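Local atomic coordinates of toll-like receptor 13 (PDB entry 4Z0C), a protein that senses bacterial infection as an innate immune receptor, binding 23S rRNA and signalling through MYD88 and TRAF6 to activate NF-kappa-B. Residues Gln540-Asn545 and Pro562-Asp567; Leu530-Gln535 and Leu556-Asn561; Gly264-Lys269 and Leu284-Asn289. One frame throughout, in Å; residues are numbered along the deposited sequence.

How the contacts relate
All three contacts belong to the leucine-rich-repeat ectodomain, a ring-like solenoid. Contacts 1 and 2 both join LRR 21 to LRR 22, with their centres 12 Å apart and their segments alternating along the chain; they meet where Pro-562 CD packs on Gln-535 O at 3.4 Å. Both hold RNA: contact 1 receives cytosines C10 and C11 of chain D, contact 2 adenine A5 of chain C. Contact 3, between LRR 10 and LRR 11, lies across the ring on the opposite side of the chain's centre, about 50 Å from contact 2 and 61 Å from contact 1 between centres. It carries sugar, and its nearest atom is about 18 Å from nucleic acid.

Contact 1 (Gln540-Asn545 and Pro562-Asp567); sequences QVVPSN and PSVFLD. With nucleotides of chain D.
The ring of Phe-565 has the base of C10 of chain D over one face, with C5 of C10 lying over the ring centre, 3.6 Å above the ring plane. Gln-540 C and Val-541 N approach the ring obliquely, Gln-540 C lying 3.6 Å from Phe-565 CD2. Phe-565 leaves the strand on the same side as Val-541, whose CG1 reaches O2 of C10, and chi1 (-54°), with CG beside the backbone N, sets the ring against the base. Asp-567 OD1 reads the base, accepting from N4 of C10 at 3.1 Å along a nearly straight bond (165°). Asp-567 OD2 lies 2.7 Å from N3 of C10, close for two atoms that normally both accept, so a proton probably sits between them. Gln-540 OE1 accepts a longer bond, 3.3 Å, from N4 of C11, while its NE2 is held by His-537 O. Between the strands, Phe-565 N gives to Gln-540 O (2.9 Å) and Val-542 N to Phe-565 O; a water ties Val-542 O and Phe-565 O to Asp-567 N. Strands 540-541 and 564-566 form, with 592-594, a small parallel sheet in consecutive turns of the solenoid, where Tyr-593 packs on Phe-565 and Asp-567.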
loop_
_atom_site.group_PDB
_atom_site.type_symbol
_atom_site.label_atom_id
_atom_site.label_comp_id
_atom_site.label_asym_id
_atom_site.label_seq_id
_atom_site.Cartn_x
_atom_site.Cartn_y
_atom_site.Cartn_z
ATOM N N GLN A 540 -5.879 13.521 5.345
ATOM C CA GLN A 540 -6.315 14.828 4.843
ATOM C C GLN A 540 -7.121 15.629 5.856
ATOM O O GLN A 540 -6.619 15.925 6.946
ATOM C CB GLN A 540 -7.052 14.713 3.496
ATOM C CG GLN A 540 -6.082 14.527 2.348
ATOM C CD GLN A 540 -6.745 14.150 1.055
ATOM O OE1 GLN A 540 -7.586 14.884 0.531
ATOM N NE2 GLN A 540 -6.361 12.998 0.516
ATOM N N VAL A 541 -8.345 16.012 5.502
ATOM C CA VAL A 541 -9.081 16.905 6.391
ATOM C C VAL A 541 -9.639 16.111 7.553
ATOM O O VAL A 541 -10.575 15.337 7.377
ATOM C CB VAL A 541 -10.239 17.660 5.682
ATOM C CG1 VAL A 541 -10.709 18.852 6.545
ATOM C CG2 VAL A 541 -9.823 18.114 4.283
ATOM N N VAL A 542 -9.049 16.259 8.735
ATOM C CA VAL A 542 -9.569 15.536 9.888
ATOM C C VAL A 542 -10.911 16.141 10.320
ATOM O O VAL A 542 -10.981 17.326 10.570
ATOM C CB VAL A 542 -8.577 15.525 11.064
ATOM C CG1 VAL A 542 -9.208 14.863 12.259
ATOM C CG2 VAL A 542 -7.272 14.816 10.670
ATOM N N PRO A 543 -11.982 15.323 10.390
ATOM C CA PRO A 543 -13.287 15.826 10.846
ATOM C C PRO A 543 -13.151 16.569 12.166
ATOM O O PRO A 543 -12.302 16.206 12.980
ATOM C CB PRO A 543 -14.108 14.546 11.026
ATOM C CG PRO A 543 -13.533 13.612 10.022
ATOM C CD PRO A 543 -12.050 13.896 10.023
ATOM N N SER A 544 -13.987 17.575 12.380
ATOM C CA SER A 544 -13.798 18.494 13.501
ATOM C C SER A 544 -14.066 17.824 14.846
ATOM O O SER A 544 -13.564 18.275 15.873
ATOM C CB SER A 544 -14.654 19.760 13.337
ATOM O OG SER A 544 -16.013 19.475 13.598
ATOM N N ASN A 545 -14.858 16.757 14.840
ATOM C CA ASN A 545 -15.149 16.021 16.069
ATOM C C ASN A 545 -14.580 14.594 15.999
ATOM O O ASN A 545 -15.089 13.653 16.636
ATOM C CB ASN A 545 -16.654 15.956 16.303
ATOM C CG ASN A 545 -17.381 15.280 15.165
ATOM O OD1 ASN A 545 -16.855 15.191 14.051
ATOM N ND2 ASN A 545 -18.578 14.769 15.439
ATOM N N PRO A 562 0.597 11.353 3.989
ATOM C CA PRO A 562 0.892 12.310 2.918
ATOM C C PRO A 562 0.359 13.703 3.235
ATOM O O PRO A 562 0.967 14.681 2.812
ATOM C CB PRO A 562 0.159 11.722 1.715
ATOM C CG PRO A 562 0.195 10.255 1.954
ATOM C CD PRO A 562 0.084 10.078 3.457
ATOM N N SER A 563 -0.751 13.789 3.964
ATOM C CA SER A 563 -1.198 15.058 4.497
ATOM C C SER A 563 -2.067 14.908 5.742
ATOM O O SER A 563 -2.784 13.920 5.888
ATOM C CB SER A 563 -1.951 15.851 3.438
ATOM O OG SER A 563 -3.048 15.098 3.005
ATOM N N VAL A 564 -1.989 15.899 6.637
ATOM C CA VAL A 564 -2.797 15.920 7.856
ATOM C C VAL A 564 -3.206 17.360 8.092
ATOM O O VAL A 564 -2.354 18.222 8.274
ATOM C CB VAL A 564 -2.027 15.419 9.114
ATOM C CG1 VAL A 564 -2.975 15.317 10.293
ATOM C CG2 VAL A 564 -1.393 14.068 8.876
ATOM N N PHE A 565 -4.505 17.629 8.048
ATOM C CA PHE A 565 -5.010 18.974 8.270
ATOM C C PHE A 565 -5.876 18.977 9.518
ATOM O O PHE A 565 -6.982 18.432 9.522
ATOM C CB PHE A 565 -5.827 19.467 7.067
ATOM C CG PHE A 565 -5.095 19.374 5.752
ATOM C CD1 PHE A 565 -3.805 19.857 5.620
ATOM C CD2 PHE A 565 -5.692 18.762 4.655
ATOM C CE1 PHE A 565 -3.127 19.754 4.407
ATOM C CE2 PHE A 565 -5.023 18.661 3.439
ATOM C CZ PHE A 565 -3.737 19.156 3.313
ATOM N N LEU A 566 -5.360 19.598 10.571
ATOM C CA LEU A 566 -6.069 19.765 11.833
ATOM C C LEU A 566 -6.360 21.269 11.984
ATOM O O LEU A 566 -5.629 21.998 12.651
ATOM C CB LEU A 566 -5.201 19.215 12.985
ATOM C CG LEU A 566 -4.977 17.690 12.951
ATOM C CD1 LEU A 566 -3.579 17.260 13.419
ATOM C CD2 LEU A 566 -6.045 16.995 13.777
ATOM N N ASP A 567 -7.427 21.720 11.328
ATOM C CA ASP A 567 -7.740 23.136 11.183
ATOM C C ASP A 567 -8.398 23.732 12.408
ATOM O O ASP A 567 -8.343 24.937 12.613
ATOM C CB ASP A 567 -8.689 23.379 9.999
ATOM C CG ASP A 567 -8.142 22.879 8.680
ATOM O OD1 ASP A 567 -6.906 22.791 8.508
ATOM O OD2 ASP A 567 -8.971 22.613 7.791
ATOM P P C D 10 -7.951 22.446 -2.099
ATOM O OP1 C D 10 -9.271 22.939 -2.550
ATOM O OP2 C D 10 -6.891 23.424 -1.731
ATOM O "O5'" C D 10 -8.204 21.478 -0.866
ATOM C "C5'" C D 10 -9.089 20.373 -0.999
ATOM C "C4'" C D 10 -10.161 20.406 0.055
ATOM O "O4'" C D 10 -9.537 20.237 1.359
ATOM C "C3'" C D 10 -10.976 21.704 0.126
ATOM O "O3'" C D 10 -12.339 21.398 0.423
ATOM C "C2'" C D 10 -10.345 22.440 1.307
ATOM O "O2'" C D 10 -11.225 23.311 1.979
ATOM C "C1'" C D 10 -9.931 21.282 2.218
ATOM N N1 C D 10 -8.807 21.619 3.099
ATOM C C2 C D 10 -9.063 21.860 4.458
ATOM O O2 C D 10 -10.213 21.749 4.909
ATOM N N3 C D 10 -8.041 22.202 5.263
ATOM C C4 C D 10 -6.810 22.323 4.768
ATOM N N4 C D 10 -5.841 22.667 5.631
ATOM C C5 C D 10 -6.520 22.095 3.389
ATOM C C6 C D 10 -7.538 21.743 2.594
ATOM P P C D 11 -13.520 21.891 -0.558
ATOM O OP1 C D 11 -13.209 23.282 -0.943
ATOM O OP2 C D 11 -14.796 21.567 0.137
ATOM O "O5'" C D 11 -13.377 20.984 -1.874
ATOM C "C5'" C D 11 -13.716 19.596 -1.863
ATOM C "C4'" C D 11 -13.495 18.951 -3.217
ATOM O "O4'" C D 11 -12.090 19.017 -3.570
ATOM C "C3'" C D 11 -13.828 17.465 -3.337
ATOM O "O3'" C D 11 -15.205 17.208 -3.531
ATOM C "C2'" C D 11 -12.989 17.023 -4.529
ATOM O "O2'" C D 11 -13.640 17.352 -5.747
ATOM C "C1'" C D 11 -11.750 17.911 -4.386
ATOM N N1 C D 11 -10.598 17.186 -3.809
ATOM C C2 C D 11 -9.839 16.489 -4.737
ATOM O O2 C D 11 -10.185 16.536 -5.922
ATOM N N3 C D 11 -8.752 15.800 -4.338
ATOM C C4 C D 11 -8.424 15.767 -3.052
ATOM N N4 C D 11 -7.330 15.055 -2.742
ATOM C C5 C D 11 -9.192 16.461 -2.068
ATOM C C6 C D 11 -10.266 17.157 -2.481
HETATM O O HOH W 1 -9.318 19.945 9.891
#

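Contact 2 (Leu530-Gln535 and Leu556-Asn561); sequences LNLEGQ and LLLGKN. With nucleotides of chain C.
Glu-533 lies across Leu-557 where two consecutive leucine-rich repeats, LRR 21 and LRR 22, stack in parallel register. These two residues bury the most surface here, followed by Asn-561, and each does a different job. Glu-533 runs out extended from CG, its OE2 resting 3.4 Å from Leu-557 CB, and turns its carboxylate to A5 of chain C. Glu-533 OE1 accepts from N6 of A5 at 2.9 Å in a nearly straight bond (168°). Glu-533 OE2 comes as near as 2.7 Å to N1 of A5, so a proton probably lies between them; the carboxylate meets N1 and N6 together. An Asx turn, in which Asn-531 OD1 accepts from Glu-533 N, steadies the backbone from which this side chain springs.

Leu-557 has its isobutyl group beside Glu-533 and Asn-531, on the RNA-facing side of the strands, while its backbone joins the repeats: its N gives to Leu-530 O and its O receives Leu-532 N. On the other side, Leu-530 lies alongside Leu-556, and Leu-532 alongside Leu-558, in the hydrophobic interior of the solenoid.

Asn-561 occupies the conserved asparagine position of the repeat motif, with Gln-535 as its counterpart one turn earlier. Asn-561 ND2 serves two carbonyls, Leu-558 O in its own repeat at 2.7 Å and Leu-532 O in the preceding one at 3.1 Å, both close to the amide plane. Asn-561 OD1 takes Gln-535 N at 3.0 Å, the donor standing well above the carbonyl plane, 47° out of it.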
loop_
_atom_site.group_PDB
_atom_site.type_symbol
_atom_site.label_atom_id
_atom_site.label_comp_id
_atom_site.label_asym_id
_atom_site.label_seq_id
_atom_site.Cartn_x
_atom_site.Cartn_y
_atom_site.Cartn_z
ATOM N N LEU A 530 -4.031 4.739 19.785
ATOM C CA LEU A 530 -4.677 4.786 18.492
ATOM C C LEU A 530 -3.628 4.989 17.415
ATOM O O LEU A 530 -2.875 5.962 17.450
ATOM C CB LEU A 530 -5.680 5.944 18.466
ATOM C CG LEU A 530 -6.435 6.267 17.181
ATOM C CD1 LEU A 530 -7.071 5.010 16.566
ATOM C CD2 LEU A 530 -7.496 7.340 17.475
ATOM N N ASN A 531 -3.582 4.082 16.451
ATOM C CA ASN A 531 -2.678 4.247 15.317
ATOM C C ASN A 531 -3.447 4.589 14.029
ATOM O O ASN A 531 -4.260 3.802 13.571
ATOM C CB ASN A 531 -1.847 2.981 15.129
ATOM C CG ASN A 531 -0.826 3.100 14.014
ATOM O OD1 ASN A 531 -1.060 3.774 13.007
ATOM N ND2 ASN A 531 0.312 2.409 14.175
ATOM N N LEU A 532 -3.182 5.762 13.450
ATOM C CA LEU A 532 -3.816 6.161 12.183
ATOM C C LEU A 532 -2.752 6.553 11.172
ATOM O O LEU A 532 -2.974 7.396 10.317
ATOM C CB LEU A 532 -4.773 7.322 12.379
ATOM C CG LEU A 532 -6.018 7.037 13.209
ATOM C CD1 LEU A 532 -6.672 8.355 13.586
ATOM C CD2 LEU A 532 -6.967 6.175 12.445
ATOM N N GLU A 533 -1.583 5.946 11.281
ATOM C CA GLU A 533 -0.496 6.289 10.391
ATOM C C GLU A 533 -0.738 5.895 8.933
ATOM O O GLU A 533 -1.438 4.925 8.632
ATOM C CB GLU A 533 0.791 5.624 10.870
ATOM C CG GLU A 533 1.159 5.933 12.302
ATOM C CD GLU A 533 2.573 5.496 12.628
ATOM O OE1 GLU A 533 3.184 4.780 11.802
ATOM O OE2 GLU A 533 3.081 5.866 13.704
ATOM N N GLY A 534 -0.131 6.654 8.031
ATOM C CA GLY A 534 0.011 6.247 6.649
ATOM C C GLY A 534 -1.220 5.830 5.871
ATOM O O GLY A 534 -1.165 4.827 5.168
ATOM N N GLN A 535 -2.325 6.563 6.001
ATOM C CA GLN A 535 -3.466 6.350 5.107
ATOM C C GLN A 535 -2.976 6.609 3.682
ATOM O O GLN A 535 -2.186 7.525 3.461
ATOM C CB GLN A 535 -4.625 7.283 5.472
ATOM C CG GLN A 535 -5.026 7.206 6.931
ATOM C CD GLN A 535 -5.341 5.778 7.384
ATOM O OE1 GLN A 535 -5.956 4.996 6.660
ATOM N NE2 GLN A 535 -4.891 5.432 8.577
ATOM N N LEU A 556 -1.320 8.914 20.446
ATOM C CA LEU A 556 -1.934 9.086 19.123
ATOM C C LEU A 556 -0.822 9.137 18.093
ATOM O O LEU A 556 0.119 9.918 18.230
ATOM C CB LEU A 556 -2.779 10.365 19.064
ATOM C CG LEU A 556 -3.507 10.796 17.785
ATOM C CD1 LEU A 556 -4.393 9.692 17.265
ATOM C CD2 LEU A 556 -4.341 12.033 18.054
ATOM N N LEU A 557 -0.882 8.246 17.109
ATOM C CA LEU A 557 0.124 8.213 16.054
ATOM C C LEU A 557 -0.541 8.580 14.718
ATOM O O LEU A 557 -1.378 7.823 14.239
ATOM C CB LEU A 557 0.738 6.831 15.959
ATOM C CG LEU A 557 1.281 6.143 17.209
ATOM C CD1 LEU A 557 1.906 4.878 16.764
ATOM C CD2 LEU A 557 2.298 7.008 17.952
ATOM N N LEU A 558 -0.212 9.747 14.161
ATOM C CA LEU A 558 -0.759 10.198 12.889
ATOM C C LEU A 558 0.382 10.386 11.884
ATOM O O LEU A 558 0.195 10.997 10.820
ATOM C CB LEU A 558 -1.499 11.526 13.057
ATOM C CG LEU A 558 -2.734 11.570 13.957
ATOM C CD1 LEU A 558 -3.159 13.026 14.159
ATOM C CD2 LEU A 558 -3.864 10.755 13.407
ATOM N N GLY A 559 1.569 9.889 12.233
ATOM C CA GLY A 559 2.733 10.015 11.360
ATOM C C GLY A 559 2.613 9.303 10.010
ATOM O O GLY A 559 1.675 8.545 9.784
ATOM N N LYS A 560 3.557 9.561 9.108
ATOM C CA LYS A 560 3.622 8.915 7.787
ATOM C C LYS A 560 2.421 9.135 6.863
ATOM O O LYS A 560 2.281 8.413 5.871
ATOM C CB LYS A 560 3.879 7.403 7.910
ATOM C CG LYS A 560 5.114 7.049 8.728
ATOM C CD LYS A 560 5.570 5.621 8.523
ATOM C CE LYS A 560 6.883 5.401 9.259
ATOM N NZ LYS A 560 7.905 6.446 8.945
ATOM N N ASN A 561 1.558 10.100 7.189
ATOM C CA ASN A 561 0.465 10.505 6.298
ATOM C C ASN A 561 0.941 11.549 5.270
ATOM O O ASN A 561 1.640 12.497 5.623
ATOM C CB ASN A 561 -0.712 11.071 7.098
ATOM C CG ASN A 561 -1.587 9.993 7.712
ATOM O OD1 ASN A 561 -2.396 9.367 7.027
ATOM N ND2 ASN A 561 -1.443 9.783 9.013
ATOM P P A C 5 12.039 0.813 16.274
ATOM O OP1 A C 5 13.295 0.410 16.932
ATOM O OP2 A C 5 10.741 0.272 16.745
ATOM O "O5'" A C 5 11.846 2.387 16.391
ATOM C "C5'" A C 5 12.937 3.288 16.316
ATOM C "C4'" A C 5 12.530 4.632 16.843
ATOM O "O4'" A C 5 11.787 5.323 15.805
ATOM C "C3'" A C 5 11.625 4.598 18.077
ATOM O "O3'" A C 5 11.917 5.706 18.935
ATOM C "C2'" A C 5 10.217 4.737 17.481
ATOM O "O2'" A C 5 9.250 5.326 18.332
ATOM C "C1'" A C 5 10.463 5.592 16.238
ATOM N N9 A C 5 9.571 5.244 15.131
ATOM C C8 A C 5 9.915 4.536 14.004
ATOM N N7 A C 5 8.918 4.366 13.165
ATOM C C5 A C 5 7.858 5.005 13.781
ATOM C C6 A C 5 6.526 5.170 13.395
ATOM N N6 A C 5 6.042 4.670 12.258
ATOM N N1 A C 5 5.710 5.861 14.218
ATOM C C2 A C 5 6.221 6.341 15.352
ATOM N N3 A C 5 7.461 6.243 15.827
ATOM C C4 A C 5 8.244 5.563 14.980
#

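Contact 3 (Gly264-Lys269 and Leu284-Asn289); sequences GHLDMK and LVFQKN. With NAG (2-acetamido-2-deoxy-beta-D-glucopyranose), chain O.
His-265 crosses Asn-289 with imidazole and amide planes almost perpendicular, 79° apart, where leucine-rich repeat 10 (residues 264-269) meets repeat 11 (residues 284-289). The carbonyl oxygen of Asn-289 sits at the imidazole edge, in its plane, and takes a weak bond from His-265 ND1 at 3.4 Å. Asn-289 OD1 lies near the ring plane at the same edge, 3.2 Å from His-265 CE1. Over one imidazole face, toward the rim, lies O6 of the N-acetylglucosamine, which also accepts from His-265 N at 2.9 Å. Asn-289 is a predicted N-glycosylation site, and an attached N-acetylglucosamine is observed here; the modelled 2.9 Å from Asn-289 ND2 to the sugar C1 is long for that link, so details there are doubtful. Asn-289 ND2 also donates a hydrogen bond to Leu-261 O.

Met-268 and Phe-286 come at each other from opposite directions in a Met-aromatic contact. A bend at chi2 (-48°) helps bring the methionine end to the ring edge, where Met-268 CE lies in the plane, 3.4 Å from Phe-286 CZ. Leu-266 CD1 adds an oblique touch at Phe-286 CE1, while Leu-284 CD2 lies over the rim of one face.

Helix 268-275, N-capped by Asp-267, thus packs on repeat 11. Apolar packing around Phe-286 joins the repeats, while the polar edge, chiefly His-265 N and its ring, meets the sugar.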
loop_
_atom_site.group_PDB
_atom_site.type_symbol
_atom_site.label_atom_id
_atom_site.label_comp_id
_atom_site.label_asym_id
_atom_site.label_seq_id
_atom_site.Cartn_x
_atom_site.Cartn_y
_atom_site.Cartn_z
ATOM N N GLY A 264 17.647 -39.114 3.880
ATOM C CA GLY A 264 16.717 -40.222 3.981
ATOM C C GLY A 264 16.408 -40.671 5.391
ATOM O O GLY A 264 16.986 -40.179 6.352
ATOM N N HIS A 265 15.491 -41.625 5.501
ATOM C CA HIS A 265 15.001 -42.079 6.796
ATOM C C HIS A 265 16.120 -42.682 7.640
ATOM O O HIS A 265 17.080 -43.242 7.106
ATOM C CB HIS A 265 13.903 -43.133 6.612
ATOM C CG HIS A 265 12.773 -42.697 5.733
ATOM N ND1 HIS A 265 12.612 -41.395 5.309
ATOM C CD2 HIS A 265 11.755 -43.402 5.187
ATOM C CE1 HIS A 265 11.537 -41.314 4.547
ATOM N NE2 HIS A 265 10.997 -42.517 4.457
ATOM N N LEU A 266 15.994 -42.550 8.956
ATOM C CA LEU A 266 16.899 -43.215 9.891
ATOM C C LEU A 266 16.371 -44.625 10.150
ATOM O O LEU A 266 15.167 -44.864 10.058
ATOM C CB LEU A 266 16.987 -42.435 11.207
ATOM C CG LEU A 266 17.685 -41.071 11.241
ATOM C CD1 LEU A 266 17.709 -40.450 12.670
ATOM C CD2 LEU A 266 19.101 -41.167 10.672
ATOM N N ASP A 267 17.268 -45.543 10.493
ATOM C CA ASP A 267 16.888 -46.903 10.852
ATOM C C ASP A 267 16.243 -46.886 12.234
ATOM O O ASP A 267 16.947 -46.771 13.232
ATOM C CB ASP A 267 18.146 -47.781 10.880
ATOM C CG ASP A 267 17.833 -49.267 10.992
ATOM O OD1 ASP A 267 16.899 -49.629 11.748
ATOM O OD2 ASP A 267 18.543 -50.076 10.335
ATOM N N MET A 268 14.919 -47.018 12.308
ATOM C CA MET A 268 14.234 -46.938 13.604
ATOM C C MET A 268 14.696 -47.973 14.615
ATOM O O MET A 268 14.568 -47.763 15.821
ATOM C CB MET A 268 12.712 -47.023 13.459
ATOM C CG MET A 268 12.029 -45.721 13.104
ATOM S SD MET A 268 12.558 -44.337 14.129
ATOM C CE MET A 268 13.676 -43.567 12.956
ATOM N N LYS A 269 15.244 -49.083 14.132
ATOM C CA LYS A 269 15.733 -50.119 15.031
ATOM C C LYS A 269 16.953 -49.592 15.784
ATOM O O LYS A 269 17.028 -49.696 17.007
ATOM C CB LYS A 269 16.039 -51.406 14.258
ATOM C CG LYS A 269 15.852 -52.699 15.057
ATOM C CD LYS A 269 15.923 -53.940 14.148
ATOM C CE LYS A 269 17.083 -54.869 14.491
ATOM N NZ LYS A 269 17.440 -55.772 13.350
ATOM N N LEU A 284 12.213 -34.921 21.765
ATOM C CA LEU A 284 12.898 -35.426 20.584
ATOM C C LEU A 284 12.583 -34.564 19.367
ATOM O O LEU A 284 11.432 -34.484 18.923
ATOM C CB LEU A 284 12.535 -36.901 20.323
ATOM C CG LEU A 284 13.164 -37.469 19.050
ATOM C CD1 LEU A 284 14.676 -37.424 19.132
ATOM C CD2 LEU A 284 12.672 -38.869 18.759
ATOM N N VAL A 285 13.619 -33.920 18.839
ATOM C CA VAL A 285 13.510 -33.173 17.604
ATOM C C VAL A 285 13.989 -34.057 16.446
ATOM O O VAL A 285 15.140 -34.495 16.396
ATOM C CB VAL A 285 14.255 -31.826 17.703
ATOM C CG1 VAL A 285 14.072 -31.002 16.427
ATOM C CG2 VAL A 285 13.707 -31.028 18.890
ATOM N N PHE A 286 13.086 -34.302 15.507
ATOM C CA PHE A 286 13.204 -35.418 14.575
ATOM C C PHE A 286 12.774 -34.967 13.169
ATOM O O PHE A 286 11.714 -35.348 12.677
ATOM C CB PHE A 286 12.308 -36.554 15.086
ATOM C CG PHE A 286 12.856 -37.934 14.851
ATOM C CD1 PHE A 286 14.177 -38.233 15.152
ATOM C CD2 PHE A 286 12.031 -38.946 14.365
ATOM C CE1 PHE A 286 14.680 -39.506 14.943
ATOM C CE2 PHE A 286 12.521 -40.221 14.157
ATOM C CZ PHE A 286 13.849 -40.500 14.447
ATOM N N GLN A 287 13.636 -34.178 12.527
ATOM C CA GLN A 287 13.282 -33.406 11.340
ATOM C C GLN A 287 13.988 -33.724 10.024
ATOM O O GLN A 287 15.073 -34.292 9.999
ATOM C CB GLN A 287 13.506 -31.918 11.613
ATOM C CG GLN A 287 12.653 -31.344 12.701
ATOM C CD GLN A 287 12.790 -29.836 12.746
ATOM O OE1 GLN A 287 13.771 -29.283 12.244
ATOM N NE2 GLN A 287 11.781 -29.160 13.287
ATOM N N LYS A 288 13.353 -33.291 8.931
ATOM C CA LYS A 288 13.937 -33.338 7.589
ATOM C C LYS A 288 14.042 -34.745 6.997
ATOM O O LYS A 288 15.122 -35.214 6.647
ATOM C CB LYS A 288 15.269 -32.561 7.498
ATOM C CG LYS A 288 15.088 -31.044 7.598
ATOM C CD LYS A 288 16.385 -30.274 7.327
ATOM C CE LYS A 288 16.323 -28.839 7.867
ATOM N NZ LYS A 288 17.625 -28.106 7.754
ATOM N N ASN A 289 12.891 -35.396 6.880
ATOM C CA ASN A 289 12.791 -36.631 6.117
ATOM C C ASN A 289 13.542 -37.748 6.811
ATOM O O ASN A 289 14.243 -38.563 6.205
ATOM C CB ASN A 289 13.316 -36.401 4.704
ATOM C CG ASN A 289 13.095 -37.565 3.803
ATOM O OD1 ASN A 289 12.078 -38.261 3.880
ATOM N ND2 ASN A 289 14.083 -37.816 2.953
HETATM C C1 NAG O . 12.629 -39.774 1.350
HETATM C C2 NAG O . 13.342 -38.986 0.274
HETATM C C3 NAG O . 13.425 -39.945 -0.900
HETATM C C4 NAG O . 14.188 -41.213 -0.461
HETATM C C5 NAG O . 13.889 -41.661 0.993
HETATM C C6 NAG O . 15.018 -42.477 1.616
HETATM C C7 NAG O . 13.256 -36.607 -0.260
HETATM C C8 NAG O . 12.401 -35.383 -0.290
HETATM N N2 NAG O . 12.636 -37.747 0.008
HETATM O O3 NAG O . 14.041 -39.289 -1.986
HETATM O O4 NAG O . 13.877 -42.274 -1.350
HETATM O O5 NAG O . 13.628 -40.592 1.889
HETATM O O6 NAG O . 14.668 -42.773 2.951
HETATM O O7 NAG O . 14.455 -36.522 -0.493
#